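Hypothetical protein, IPT/TIG domain protein (Bacteroides ovatus, PDB 4HW6) is of unknown function but probably binds carbohydrate as an auxiliary nutrient-binding protein, joining an IPT/TIG domain to a six-bladed beta-propeller. Local coordinates at residues Phe276-His281 and Asp285-Ile290. Residues are numbered along the deposited sequence; the frame is centred on the assembly and turned at random.
Sequences FHIVWH and DWAYII. With EDO (1,2-ethanediol), chain F.
His277 and Ile290, then Val279 and Tyr288, form hydrogen-bonded pairs of an antiparallel hairpin whose strand axes run at 160°, and His281 N donates to Trp286 O (2.9 Å) where the strands approach the turn. Between these pairs lie the non-hydrogen-bonded Ile278–Ile289 and Trp280–Ala287, whose side chains share one sheet face. There Ala287 CB sits over the six-membered ring of Trp280, 3.8 Å from its centroid, a CH-pi contact; the same methyl touches Ile278 CG2, while Ile278 CG1 lies alongside Ile289 CG2. On the other face, His277 presents its ring edge, through CD2, to Ile290 CD1.

Near the turn, Trp286 adopts chi1 54°, with CG between the backbone N and carbonyl carbon, which turns the indole so that one face meets His281. His281 CB stands almost on the normal of the six-membered ring of Trp286, 4.0 Å from its centroid. His281 CD2 comes to 3.3 Å from Trp286 CZ2. The two ring planes are inclined at 34°. Thr283 and Asp353 hold the two imidazole nitrogens, fixing the ring's rotation. Replacing His281 by an alanine would remove the ring, which would probably uncover part of the Trp286 indole and leave Asp353 and Thr283 without their imidazole partner. A 1,2-ethanediol, probably from the crystallisation liquor, accepts a bond from Trp286 NE1 at O1 (2.8 Å) and donates through O2 to Asp285 OD2 (2.7 Å).

Strand 296-301 continues the sheet beyond 286-291, and 313-315 completes it: a four-stranded antiparallel meander, as in a beta-propeller blade, with this hairpin supplying its first two strands.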
loop_
_atom_site.group_PDB
_atom_site.type_symbol
_atom_site.label_atom_id
_atom_site.label_comp_id
_atom_site.label_asym_id
_atom_site.label_seq_id
_atom_site.Cartn_x
_atom_site.Cartn_y
_atom_site.Cartn_z
ATOM N N PHE A 276 15.040 13.011 -6.743
ATOM C CA PHE A 276 13.712 13.519 -6.426
ATOM C C PHE A 276 12.705 12.480 -6.875
ATOM O O PHE A 276 12.967 11.710 -7.789
ATOM C CB PHE A 276 13.442 14.858 -7.145
ATOM C CG PHE A 276 14.433 15.924 -6.797
ATOM C CD1 PHE A 276 14.336 16.602 -5.591
ATOM C CD2 PHE A 276 15.499 16.218 -7.643
ATOM C CE1 PHE A 276 15.287 17.549 -5.235
ATOM C CE2 PHE A 276 16.427 17.172 -7.298
ATOM C CZ PHE A 276 16.320 17.847 -6.090
ATOM N N HIS A 277 11.547 12.500 -6.243
ATOM C CA HIS A 277 10.418 11.685 -6.664
ATOM C C HIS A 277 9.202 12.568 -6.633
ATOM O O HIS A 277 8.845 13.109 -5.587
ATOM C CB HIS A 277 10.218 10.501 -5.734
ATOM C CG HIS A 277 9.158 9.554 -6.194
ATOM N ND1 HIS A 277 9.259 8.839 -7.368
ATOM C CD2 HIS A 277 7.957 9.237 -5.657
ATOM C CE1 HIS A 277 8.162 8.118 -7.528
ATOM N NE2 HIS A 277 7.355 8.344 -6.502
ATOM N N ILE A 278 8.558 12.690 -7.783
ATOM C CA ILE A 278 7.380 13.542 -7.939
ATOM C C ILE A 278 6.140 12.666 -7.984
ATOM O O ILE A 278 6.130 11.643 -8.656
ATOM C CB ILE A 278 7.505 14.401 -9.206
ATOM C CG1 ILE A 278 8.706 15.357 -9.090
ATOM C CG2 ILE A 278 6.229 15.251 -9.416
ATOM C CD1 ILE A 278 9.060 16.078 -10.379
ATOM N N VAL A 279 5.113 13.049 -7.228
ATOM C CA VAL A 279 3.850 12.324 -7.213
ATOM C C VAL A 279 2.688 13.320 -7.328
ATOM O O VAL A 279 2.522 14.194 -6.464
ATOM C CB VAL A 279 3.644 11.481 -5.915
ATOM C CG1 VAL A 279 2.428 10.593 -6.086
ATOM C CG2 VAL A 279 4.887 10.658 -5.537
ATOM N N TRP A 280 1.886 13.180 -8.381
ATOM C CA TRP A 280 0.701 14.008 -8.573
ATOM C C TRP A 280 -0.391 13.648 -7.558
ATOM O O TRP A 280 -0.689 12.471 -7.319
ATOM C CB TRP A 280 0.158 13.905 -10.012
ATOM C CG TRP A 280 0.988 14.661 -10.979
ATOM C CD1 TRP A 280 1.929 14.152 -11.825
ATOM C CD2 TRP A 280 1.055 16.070 -11.093
ATOM N NE1 TRP A 280 2.532 15.170 -12.533
ATOM C CE2 TRP A 280 2.038 16.365 -12.070
ATOM C CE3 TRP A 280 0.376 17.125 -10.470
ATOM C CZ2 TRP A 280 2.341 17.672 -12.441
ATOM C CZ3 TRP A 280 0.708 18.419 -10.819
ATOM C CH2 TRP A 280 1.675 18.678 -11.806
ATOM N N HIS A 281 -1.010 14.671 -6.973
ATOM C CA HIS A 281 -2.244 14.459 -6.247
ATOM C C HIS A 281 -3.270 13.893 -7.216
ATOM O O HIS A 281 -3.254 14.240 -8.387
ATOM C CB HIS A 281 -2.770 15.763 -5.659
ATOM C CG HIS A 281 -3.891 15.584 -4.681
ATOM N ND1 HIS A 281 -5.225 15.647 -5.040
ATOM C CD2 HIS A 281 -3.871 15.354 -3.346
ATOM C CE1 HIS A 281 -5.969 15.464 -3.960
ATOM N NE2 HIS A 281 -5.169 15.275 -2.922
ATOM N N ASP A 285 -4.307 18.829 -9.178
ATOM C CA ASP A 285 -4.194 20.232 -8.835
ATOM C C ASP A 285 -2.768 20.630 -8.447
ATOM O O ASP A 285 -2.404 21.809 -8.524
ATOM C CB ASP A 285 -5.154 20.599 -7.691
ATOM C CG ASP A 285 -6.616 20.545 -8.094
ATOM O OD1 ASP A 285 -6.909 20.445 -9.293
ATOM O OD2 ASP A 285 -7.484 20.610 -7.199
ATOM N N TRP A 286 -1.997 19.650 -7.993
ATOM C CA TRP A 286 -0.658 19.865 -7.502
ATOM C C TRP A 286 0.049 18.531 -7.328
ATOM O O TRP A 286 -0.585 17.490 -7.394
ATOM C CB TRP A 286 -0.673 20.638 -6.188
ATOM C CG TRP A 286 -1.530 20.076 -5.090
ATOM C CD1 TRP A 286 -2.802 20.435 -4.801
ATOM C CD2 TRP A 286 -1.153 19.088 -4.109
ATOM N NE1 TRP A 286 -3.267 19.728 -3.706
ATOM C CE2 TRP A 286 -2.269 18.911 -3.251
ATOM C CE3 TRP A 286 0.018 18.383 -3.844
ATOM C CZ2 TRP A 286 -2.256 18.037 -2.162
ATOM C CZ3 TRP A 286 0.030 17.482 -2.726
ATOM C CH2 TRP A 286 -1.116 17.331 -1.922
ATOM N N ALA A 287 1.364 18.588 -7.164
ATOM C CA ALA A 287 2.192 17.398 -6.908
ATOM C C ALA A 287 3.059 17.634 -5.688
ATOM O O ALA A 287 3.426 18.753 -5.407
ATOM C CB ALA A 287 3.086 17.094 -8.108
ATOM N N TYR A 288 3.436 16.569 -5.006
ATOM C CA TYR A 288 4.568 16.611 -4.106
ATOM C C TYR A 288 5.861 16.311 -4.843
ATOM O O TYR A 288 5.914 15.457 -5.739
ATOM C CB TYR A 288 4.415 15.624 -2.954
ATOM C CG TYR A 288 3.472 16.049 -1.847
ATOM C CD1 TYR A 288 3.470 17.336 -1.336
ATOM C CD2 TYR A 288 2.587 15.145 -1.302
ATOM C CE1 TYR A 288 2.587 17.711 -0.309
ATOM C CE2 TYR A 288 1.708 15.498 -0.287
ATOM C CZ TYR A 288 1.708 16.775 0.206
ATOM O OH TYR A 288 0.832 17.152 1.193
ATOM N N ILE A 289 6.902 17.018 -4.441
ATOM C CA ILE A 289 8.257 16.733 -4.810
ATOM C C ILE A 289 9.005 16.271 -3.562
ATOM O O ILE A 289 9.263 17.073 -2.626
ATOM C CB ILE A 289 8.984 17.971 -5.371
ATOM C CG1 ILE A 289 8.146 18.705 -6.425
ATOM C CG2 ILE A 289 10.350 17.563 -5.935
ATOM C CD1 ILE A 289 8.666 20.102 -6.714
ATOM N N ILE A 290 9.300 14.974 -3.517
ATOM C CA ILE A 290 10.062 14.399 -2.434
ATOM C C ILE A 290 11.546 14.598 -2.699
ATOM O O ILE A 290 12.044 14.147 -3.735
ATOM C CB ILE A 290 9.751 12.919 -2.231
ATOM C CG1 ILE A 290 8.230 12.694 -2.060
ATOM C CG2 ILE A 290 10.504 12.408 -1.004
ATOM C CD1 ILE A 290 7.842 11.227 -1.977
HETATM C C1 EDO F . -6.500 19.159 -2.440
HETATM O O1 EDO F . -5.574 20.242 -2.282
HETATM C C2 EDO F . -6.722 18.867 -3.920
HETATM O O2 EDO F . -7.055 20.073 -4.624
#